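Side-chain contacts in putative NAD-dependent epimerase/dehydratase (Bacillus halodurans, PDB 3E8X), which binds NADP in a Rossmann-type domain and is probably related to NAD(P)-dependent epimerases and dehydratases, though its reaction and substrate are not established: residues K113-A118 and S161-T166; A201-E206 and K216-L221; M22-V27 and S39-K44. One frame throughout, in Å; residues are numbered along the deposited sequence. Where two conformers were deposited one is given.

Interaction 1: K113-A118 and S161-T166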
loop_
_atom_site.group_PDB
_atom_site.type_symbol
_atom_site.label_atom_id
_atom_site.label_comp_id
_atom_site.label_asym_id
_atom_site.label_seq_id
_atom_site.Cartn_x
_atom_site.Cartn_y
_atom_site.Cartn_z
ATOM N N LYS A 113 -2.541 -8.774 5.342
ATOM C CA LYS A 113 -2.659 -9.621 6.509
ATOM C C LYS A 113 -3.138 -11.048 6.182
ATOM O O LYS A 113 -2.732 -11.976 6.869
ATOM C CB LYS A 113 -3.536 -8.957 7.574
ATOM C CG LYS A 113 -2.979 -7.584 8.141
ATOM C CD LYS A 113 -3.797 -7.005 9.277
ATOM C CE LYS A 113 -5.164 -6.452 8.804
ATOM N NZ LYS A 113 -6.013 -5.834 9.901
ATOM N N THR A 114 -3.999 -11.240 5.171
ATOM C CA THR A 114 -4.489 -12.591 4.806
ATOM C C THR A 114 -3.359 -13.433 4.232
ATOM O O THR A 114 -3.261 -14.638 4.490
ATOM C CB THR A 114 -5.662 -12.571 3.763
ATOM O OG1 THR A 114 -5.207 -12.044 2.499
ATOM C CG2 THR A 114 -6.827 -11.772 4.284
ATOM N N ILE A 115 -2.501 -12.774 3.467
ATOM C CA ILE A 115 -1.322 -13.373 2.894
ATOM C C ILE A 115 -0.334 -13.823 3.974
ATOM O O ILE A 115 0.189 -14.944 3.903
ATOM C CB ILE A 115 -0.600 -12.374 1.935
ATOM C CG1 ILE A 115 -1.483 -12.083 0.708
ATOM C CG2 ILE A 115 0.760 -12.898 1.580
ATOM C CD1 ILE A 115 -0.960 -10.980 -0.240
ATOM N N GLN A 116 -0.087 -12.940 4.937
ATOM C CA GLN A 116 0.806 -13.232 6.043
ATOM C C GLN A 116 0.265 -14.378 6.886
ATOM O O GLN A 116 1.012 -15.255 7.338
ATOM C CB GLN A 116 1.006 -11.986 6.900
ATOM C CG GLN A 116 2.002 -10.987 6.311
ATOM C CD GLN A 116 2.028 -9.648 7.069
ATOM O OE1 GLN A 116 1.359 -9.467 8.106
ATOM N NE2 GLN A 116 2.801 -8.699 6.543
ATOM N N GLU A 117 -1.037 -14.383 7.100
ATOM C CA GLU A 117 -1.648 -15.471 7.867
ATOM C C GLU A 117 -1.543 -16.821 7.128
ATOM O O GLU A 117 -1.295 -17.810 7.762
ATOM C CB GLU A 117 -3.099 -15.154 8.189
ATOM C CG GLU A 117 -3.732 -16.177 9.117
ATOM C CD GLU A 117 -3.115 -16.169 10.508
ATOM O OE1 GLU A 117 -3.104 -17.269 11.139
ATOM O OE2 GLU A 117 -2.646 -15.074 10.943
ATOM N N ALA A 118 -1.733 -16.838 5.800
ATOM C CA ALA A 118 -1.543 -18.034 4.990
ATOM C C ALA A 118 -0.093 -18.534 5.045
ATOM O O ALA A 118 0.114 -19.727 5.263
ATOM C CB ALA A 118 -2.016 -17.829 3.532
ATOM N N SER A 161 5.381 -13.022 -2.116
ATOM C CA SER A 161 5.204 -14.064 -1.101
ATOM C C SER A 161 5.754 -15.413 -1.563
ATOM O O SER A 161 6.142 -15.596 -2.710
ATOM C CB SER A 161 3.705 -14.226 -0.775
ATOM O OG SER A 161 3.024 -14.963 -1.778
ATOM N N SER A 162 5.745 -16.380 -0.657
ATOM C CA SER A 162 6.116 -17.747 -0.993
ATOM C C SER A 162 4.928 -18.620 -1.419
ATOM O O SER A 162 5.075 -19.831 -1.540
ATOM C CB SER A 162 6.745 -18.397 0.229
ATOM O OG SER A 162 5.706 -18.692 1.152
ATOM N N LEU A 163 3.756 -18.023 -1.634
ATOM C CA LEU A 163 2.532 -18.782 -1.851
ATOM C C LEU A 163 2.365 -19.286 -3.294
ATOM O O LEU A 163 2.911 -18.731 -4.235
ATOM C CB LEU A 163 1.322 -17.942 -1.430
ATOM C CG LEU A 163 1.240 -17.478 0.024
ATOM C CD1 LEU A 163 -0.014 -16.559 0.196
ATOM C CD2 LEU A 163 1.222 -18.641 1.026
ATOM N N ASP A 164 1.594 -20.358 -3.450
ATOM C CA ASP A 164 1.264 -20.887 -4.765
ATOM C C ASP A 164 0.046 -20.110 -5.246
ATOM O O ASP A 164 -1.090 -20.548 -5.084
ATOM C CB ASP A 164 0.942 -22.367 -4.673
ATOM C CG ASP A 164 2.156 -23.236 -4.489
ATOM O OD1 ASP A 164 3.304 -22.783 -4.724
ATOM O OD2 ASP A 164 1.935 -24.403 -4.108
ATOM N N TYR A 165 0.299 -18.959 -5.834
ATOM C CA TYR A 165 -0.753 -17.980 -6.051
ATOM C C TYR A 165 -1.290 -18.049 -7.462
ATOM O O TYR A 165 -0.627 -18.521 -8.366
ATOM C CB TYR A 165 -0.287 -16.538 -5.722
ATOM C CG TYR A 165 0.765 -15.955 -6.655
ATOM C CD1 TYR A 165 0.402 -15.347 -7.851
ATOM C CD2 TYR A 165 2.133 -15.997 -6.333
ATOM C CE1 TYR A 165 1.358 -14.814 -8.720
ATOM C CE2 TYR A 165 3.106 -15.466 -7.225
ATOM C CZ TYR A 165 2.698 -14.863 -8.391
ATOM O OH TYR A 165 3.628 -14.347 -9.269
ATOM N N THR A 166 -2.504 -17.534 -7.630
ATOM C CA THR A 166 -3.024 -17.123 -8.953
ATOM C C THR A 166 -3.774 -15.826 -8.689
ATOM O O THR A 166 -4.561 -15.743 -7.734
ATOM C CB THR A 166 -4.009 -18.167 -9.561
ATOM O OG1 THR A 166 -3.371 -19.442 -9.649
ATOM C CG2 THR A 166 -4.454 -17.705 -10.961
#
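In the Rossmann-type alpha/beta fold of this short-chain dehydrogenase/reductase relative, the helix 100-121 packs near its C-terminal end against the loop that leads from helix 145-160 into strand 164-174. The meeting place is a small apolar patch in which Leu163, the last residue before the strand, points toward the helix and fits against Ile115 and Ala118, which lie three residues apart and so close to one turn of it. The methyl CD1 of Leu163 lies 4.0 Å from CG2 of Ile115 and 4.1 Å from CB of Ala118, and CD2 of Leu163 also comes up to that alanine methyl. It is the CG2 branch of Ile115 that does the touching, because it stands anti to the backbone N (CG1 takes chi1 -66°, beside that N). The same CG2 of Ile115 rests against CB of Ser161 at 4.0 Å and thus sits against both ends of the turn. Phe126 of the neighbouring strand 125-129 and Leu158 of helix 145-160 extend the apolar cluster around Ile115 and Leu163. No hydrogen bond crosses between the two segments; the polar work is local. Ser161 OG, which is also bonded to the carbonyl of Leu158, forms an ST turn by accepting a nearly straight bond from Leu163 N, at 3.1 Å and 163°.

Interaction 2: A201-E206 and K216-L221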
loop_
_atom_site.group_PDB
_atom_site.type_symbol
_atom_site.label_atom_id
_atom_site.label_comp_id
_atom_site.label_asym_id
_atom_site.label_seq_id
_atom_site.Cartn_x
_atom_site.Cartn_y
_atom_site.Cartn_z
ATOM N N ALA A 201 -16.759 -16.041 -10.793
ATOM C CA ALA A 201 -16.814 -17.094 -9.803
ATOM C C ALA A 201 -16.441 -18.455 -10.445
ATOM O O ALA A 201 -15.729 -19.251 -9.839
ATOM C CB ALA A 201 -18.184 -17.135 -9.087
ATOM N N LYS A 202 -16.982 -18.712 -11.640
ATOM C CA LYS A 202 -16.718 -19.925 -12.406
ATOM C C LYS A 202 -15.231 -20.080 -12.744
ATOM O O LYS A 202 -14.671 -21.166 -12.638
ATOM C CB LYS A 202 -17.561 -19.937 -13.696
ATOM C CG LYS A 202 -18.964 -20.424 -13.519
ATOM C CD LYS A 202 -19.773 -20.290 -14.810
ATOM C CE LYS A 202 -21.279 -20.340 -14.580
ATOM N NZ LYS A 202 -21.703 -21.590 -13.913
ATOM N N VAL A 203 -14.603 -18.999 -13.175
ATOM C CA VAL A 203 -13.185 -18.980 -13.437
ATOM C C VAL A 203 -12.353 -19.353 -12.192
ATOM O O VAL A 203 -11.502 -20.212 -12.255
ATOM C CB VAL A 203 -12.721 -17.611 -13.977
ATOM C CG1 VAL A 203 -11.185 -17.565 -14.064
ATOM C CG2 VAL A 203 -13.366 -17.326 -15.350
ATOM N N ILE A 204 -12.657 -18.744 -11.059
ATOM C CA ILE A 204 -11.925 -19.005 -9.823
ATOM C C ILE A 204 -12.054 -20.452 -9.433
ATOM O O ILE A 204 -11.062 -21.096 -9.154
ATOM C CB ILE A 204 -12.421 -18.104 -8.643
ATOM C CG1 ILE A 204 -12.120 -16.634 -8.964
ATOM C CG2 ILE A 204 -11.809 -18.564 -7.257
ATOM C CD1 ILE A 204 -12.917 -15.570 -8.148
ATOM N N ALA A 205 -13.292 -20.940 -9.343
ATOM C CA ALA A 205 -13.569 -22.345 -8.981
ATOM C C ALA A 205 -12.873 -23.334 -9.950
ATOM O O ALA A 205 -12.378 -24.387 -9.550
ATOM C CB ALA A 205 -15.089 -22.602 -8.916
ATOM N N GLU A 206 -12.786 -22.970 -11.218
ATOM C CA GLU A 206 -12.197 -23.859 -12.209
ATOM C C GLU A 206 -10.707 -24.068 -11.926
ATOM O O GLU A 206 -10.182 -25.165 -12.139
ATOM C CB GLU A 206 -12.393 -23.298 -13.628
ATOM C CG GLU A 206 -11.993 -24.248 -14.743
ATOM C CD GLU A 206 -12.879 -25.494 -14.849
ATOM O OE1 GLU A 206 -13.997 -25.529 -14.289
ATOM O OE2 GLU A 206 -12.466 -26.421 -15.547
ATOM N N LYS A 216 0.506 -17.557 -11.980
ATOM C CA LYS A 216 -0.162 -16.867 -13.094
ATOM C C LYS A 216 -0.940 -15.652 -12.659
ATOM O O LYS A 216 -1.706 -15.702 -11.706
ATOM C CB LYS A 216 -1.149 -17.806 -13.796
ATOM C CG LYS A 216 -0.514 -19.042 -14.361
ATOM C CD LYS A 216 0.227 -18.810 -15.620
ATOM C CE LYS A 216 0.896 -20.140 -16.037
ATOM N NZ LYS A 216 1.094 -20.146 -17.507
ATOM N N THR A 217 -0.719 -14.542 -13.368
ATOM C CA THR A 217 -1.538 -13.347 -13.250
ATOM C C THR A 217 -2.179 -13.121 -14.618
ATOM O O THR A 217 -1.462 -13.042 -15.628
ATOM C CB THR A 217 -0.704 -12.078 -12.829
ATOM O OG1 THR A 217 -0.060 -12.328 -11.583
ATOM C CG2 THR A 217 -1.576 -10.754 -12.792
ATOM N N PHE A 218 -3.503 -12.979 -14.655
ATOM C CA PHE A 218 -4.182 -12.726 -15.937
ATOM C C PHE A 218 -5.410 -11.871 -15.770
ATOM O O PHE A 218 -6.089 -11.900 -14.732
ATOM C CB PHE A 218 -4.514 -14.079 -16.692
ATOM C CG PHE A 218 -5.539 -14.924 -15.991
ATOM C CD1 PHE A 218 -6.879 -14.820 -16.317
ATOM C CD2 PHE A 218 -5.170 -15.740 -14.931
ATOM C CE1 PHE A 218 -7.843 -15.570 -15.626
ATOM C CE2 PHE A 218 -6.115 -16.469 -14.233
ATOM C CZ PHE A 218 -7.443 -16.397 -14.588
ATOM N N GLU A 219 -5.733 -11.174 -16.852
ATOM C CA GLU A 219 -6.987 -10.410 -16.971
ATOM C C GLU A 219 -8.068 -11.263 -17.676
ATOM O O GLU A 219 -7.752 -12.104 -18.506
ATOM C CB GLU A 219 -6.736 -9.080 -17.689
ATOM C CG GLU A 219 -5.722 -8.199 -16.936
ATOM C CD GLU A 219 -5.261 -6.959 -17.715
ATOM O OE1 GLU A 219 -5.877 -6.626 -18.768
ATOM O OE2 GLU A 219 -4.266 -6.338 -17.260
ATOM N N VAL A 220 -9.328 -11.074 -17.281
ATOM C CA VAL A 220 -10.431 -11.900 -17.789
ATOM C C VAL A 220 -11.673 -11.064 -18.090
ATOM O O VAL A 220 -12.110 -10.271 -17.244
ATOM C CB VAL A 220 -10.704 -13.156 -16.876
ATOM C CG1 VAL A 220 -11.125 -12.793 -15.433
ATOM C CG2 VAL A 220 -11.664 -14.141 -17.606
ATOM N N LEU A 221 -12.175 -11.203 -19.340
ATOM C CA LEU A 221 -13.406 -10.585 -19.819
ATOM C C LEU A 221 -14.376 -11.669 -20.276
ATOM O O LEU A 221 -13.984 -12.827 -20.448
ATOM C CB LEU A 221 -13.097 -9.621 -20.988
ATOM C CG LEU A 221 -12.062 -8.497 -20.694
ATOM C CD1 LEU A 221 -11.731 -7.665 -21.929
ATOM C CD2 LEU A 221 -12.513 -7.614 -19.520
#
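The helical segment 201-206 lies over one face of the sheet beside strand segment 216-221, the two backbones coming nearest at Val203 and Val220, whose CA atoms are 8.8 Å apart. Val203 points toward the strand and is the one residue of 201-206 that touches 216-221, with one methyl for each of two strand residues. Its CG1, trans to N at chi1 172°, comes to the edge of the Phe218 ring, in the ring plane, and lies 4.0 Å from CZ and 4.2 Å from CE1 of Phe218. The other methyl, CG2 of Val203, meets CG2 of Val220 at 4.3 Å. Phe218 CG stands between its backbone N and carbonyl carbon (chi1 67°), and from there the ring reaches across toward the helix, although the bond leaving its CA does not point that way. Val220, two positions on, also points toward the helical segment. Leu234 near the C-terminus touches Phe218, and Val168 of strand 164-174 touches Val220. With no hydrogen bond between the segments and all three touching residues buried, helix and strand are joined here by dispersion and the exclusion of water.

Interaction 3: M22-V27 and S39-K44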
loop_
_atom_site.group_PDB
_atom_site.type_symbol
_atom_site.label_atom_id
_atom_site.label_comp_id
_atom_site.label_asym_id
_atom_site.label_seq_id
_atom_site.Cartn_x
_atom_site.Cartn_y
_atom_site.Cartn_z
HETATM N N MSE A 22 -10.753 -29.647 -1.699
HETATM C CA MSE A 22 -10.076 -28.731 -0.807
HETATM C C MSE A 22 -11.061 -27.976 0.096
HETATM O O MSE A 22 -12.191 -27.717 -0.299
HETATM C CB MSE A 22 -9.275 -27.743 -1.634
HETATM C CG MSE A 22 -8.323 -28.400 -2.633
HETATM SE SE MSE A 22 -7.445 -27.005 -3.636
HETATM C CE MSE A 22 -5.696 -27.003 -2.707
ATOM N N ARG A 23 -10.636 -27.683 1.314
ATOM C CA ARG A 23 -11.325 -26.759 2.173
ATOM C C ARG A 23 -10.833 -25.362 1.797
ATOM O O ARG A 23 -9.685 -25.015 2.001
ATOM C CB ARG A 23 -11.056 -27.045 3.645
ATOM C CG ARG A 23 -11.688 -28.303 4.146
ATOM C CD ARG A 23 -11.820 -28.316 5.686
ATOM N NE ARG A 23 -13.092 -27.751 6.191
ATOM C CZ ARG A 23 -13.224 -26.769 7.091
ATOM N NH1 ARG A 23 -14.433 -26.397 7.470
ATOM N NH2 ARG A 23 -12.185 -26.147 7.629
ATOM N N VAL A 24 -11.729 -24.590 1.205
ATOM C CA VAL A 24 -11.397 -23.296 0.646
ATOM C C VAL A 24 -12.084 -22.225 1.498
ATOM O O VAL A 24 -13.332 -22.166 1.545
ATOM C CB VAL A 24 -11.842 -23.199 -0.822
ATOM C CG1 VAL A 24 -11.331 -21.939 -1.455
ATOM C CG2 VAL A 24 -11.390 -24.472 -1.615
ATOM N N LEU A 25 -11.260 -21.436 2.199
ATOM C CA LEU A 25 -11.724 -20.243 2.878
ATOM C C LEU A 25 -12.012 -19.158 1.854
ATOM O O LEU A 25 -11.115 -18.735 1.119
ATOM C CB LEU A 25 -10.709 -19.713 3.867
ATOM C CG LEU A 25 -11.124 -18.519 4.741
ATOM C CD1 LEU A 25 -12.297 -18.935 5.729
ATOM C CD2 LEU A 25 -9.852 -18.043 5.479
ATOM N N VAL A 26 -13.269 -18.716 1.824
ATOM C CA VAL A 26 -13.672 -17.537 1.000
ATOM C C VAL A 26 -13.761 -16.288 1.922
ATOM O O VAL A 26 -14.629 -16.182 2.790
ATOM C CB VAL A 26 -14.951 -17.793 0.229
ATOM C CG1 VAL A 26 -15.254 -16.573 -0.731
ATOM C CG2 VAL A 26 -14.807 -19.092 -0.611
ATOM N N VAL A 27 -12.756 -15.446 1.808
ATOM C CA VAL A 27 -12.668 -14.174 2.549
ATOM C C VAL A 27 -13.518 -13.181 1.742
ATOM O O VAL A 27 -13.388 -13.053 0.527
ATOM C CB VAL A 27 -11.218 -13.708 2.710
ATOM C CG1 VAL A 27 -11.117 -12.341 3.442
ATOM C CG2 VAL A 27 -10.389 -14.801 3.415
ATOM N N SER A 39 -21.211 -21.681 -4.382
ATOM C CA SER A 39 -21.867 -22.697 -5.170
ATOM C C SER A 39 -20.945 -23.348 -6.206
ATOM O O SER A 39 -20.941 -24.544 -6.376
ATOM C CB SER A 39 -23.104 -22.085 -5.851
ATOM O OG SER A 39 -23.755 -23.046 -6.653
ATOM N N GLU A 40 -20.137 -22.546 -6.877
ATOM C CA GLU A 40 -19.221 -23.095 -7.869
ATOM C C GLU A 40 -18.215 -24.046 -7.241
ATOM O O GLU A 40 -17.959 -25.096 -7.799
ATOM C CB GLU A 40 -18.543 -21.981 -8.618
ATOM C CG GLU A 40 -19.520 -21.100 -9.416
ATOM C CD GLU A 40 -20.270 -21.842 -10.518
ATOM O OE1 GLU A 40 -19.862 -22.944 -10.969
ATOM O OE2 GLU A 40 -21.281 -21.279 -10.965
ATOM N N LEU A 41 -17.695 -23.706 -6.058
ATOM C CA LEU A 41 -16.722 -24.528 -5.361
ATOM C C LEU A 41 -17.366 -25.837 -4.887
ATOM O O LEU A 41 -16.814 -26.926 -5.044
ATOM C CB LEU A 41 -16.105 -23.739 -4.186
ATOM C CG LEU A 41 -15.145 -22.579 -4.460
ATOM C CD1 LEU A 41 -14.907 -21.836 -3.146
ATOM C CD2 LEU A 41 -13.833 -23.042 -5.104
ATOM N N LYS A 42 -18.554 -25.728 -4.322
ATOM C CA LYS A 42 -19.286 -26.886 -3.880
ATOM C C LYS A 42 -19.486 -27.883 -5.035
ATOM O O LYS A 42 -19.270 -29.103 -4.899
ATOM C CB LYS A 42 -20.642 -26.440 -3.333
ATOM C CG LYS A 42 -21.577 -27.571 -3.163
ATOM C CD LYS A 42 -22.838 -27.200 -2.459
ATOM C CE LYS A 42 -23.634 -28.462 -2.191
ATOM N NZ LYS A 42 -24.810 -28.181 -1.375
ATOM N N ASN A 43 -19.875 -27.362 -6.190
ATOM C CA ASN A 43 -20.224 -28.268 -7.264
ATOM C C ASN A 43 -18.983 -28.807 -7.997
ATOM O O ASN A 43 -19.086 -29.733 -8.781
ATOM C CB ASN A 43 -21.330 -27.676 -8.156
ATOM C CG ASN A 43 -22.695 -27.614 -7.424
ATOM O OD1 ASN A 43 -23.343 -28.630 -7.180
ATOM N ND2 ASN A 43 -23.096 -26.409 -7.041
ATOM N N LYS A 44 -17.810 -28.276 -7.659
ATOM C CA LYS A 44 -16.523 -28.831 -8.075
ATOM C C LYS A 44 -15.996 -29.875 -7.067
ATOM O O LYS A 44 -14.942 -30.456 -7.279
ATOM C CB LYS A 44 -15.499 -27.702 -8.182
ATOM C CG LYS A 44 -15.590 -26.882 -9.421
ATOM C CD LYS A 44 -15.197 -27.687 -10.573
ATOM C CE LYS A 44 -14.957 -26.867 -11.791
ATOM N NZ LYS A 44 -14.416 -27.824 -12.829
#
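In the first beta-alpha-beta unit of the Rossmann-type fold, strand 23-27, helix 32-43 and strand 47-52, Leu41 of the helix packs on Val24 and Val26 of the strand. Asn30 in the loop after the strand, and Lys32 and Val33 at the start of the helix, bind NADP; the side chain of Val26 is about 9 Å from the bound dinucleotide, measured between nearest atoms. All three touching residues are buried, and no hydrogen bond crosses between the segments. The backbones come nearest at Val24 and Leu41, whose CA atoms are 8.1 Å apart. Val24 and Val26, two apart on the strand, both point toward the helix, and Leu41 points back at them. Leu25, between the two valines, points away from the helix and packs instead on Val49 and Met51 of strand 47-52 and on Phe82 and Ile85. Pro48 of strand 47-52 also touches Leu41, while Val26 packs on Ala34, Leu37 and Leu38 one and two turns earlier in the same helix, and Val24 on Val89 of strand 87-90. The Leu41 side chain runs at about a right angle to that of Val24. The first torsions of the two valines are nearly alike, yet Val24 offers the branch on the far side from its backbone N (CG1, chi1 -172°), whereas Val26 offers CG2, the branch beside that N. A single methyl of the leucine bridges them: CD1 of Leu41 lies 4.0 Å from CG1 of Val24 and, closer still, 3.7 Å from CG2 of Val26.

How the interactions relate
All three are largely buried, mainly apolar contacts without a hydrogen bond between their segments, and reach the same mixed sheet; 2 and 3 pack a helix on a strand, whereas 1 packs a helix on the loop leading into one. Interactions 2 and 3 are tied directly: Lys44 NZ bonds Glu206 OE1 at 2.8 Å and Lys202 NZ bonds Glu40 OE2 at 3.0 Å, salt bridges between partly or fully exposed residues, while Ala205 packs on Glu40 and Leu41. Interaction 1 lies farther from the cofactor and meets interaction 2 through adjoining strands 164-174 and 216-223, where Thr166 packs on Phe218. Interaction 2 alone uses an aromatic ring; interaction 1 adds a serine, and interaction 3 is wholly aliphatic.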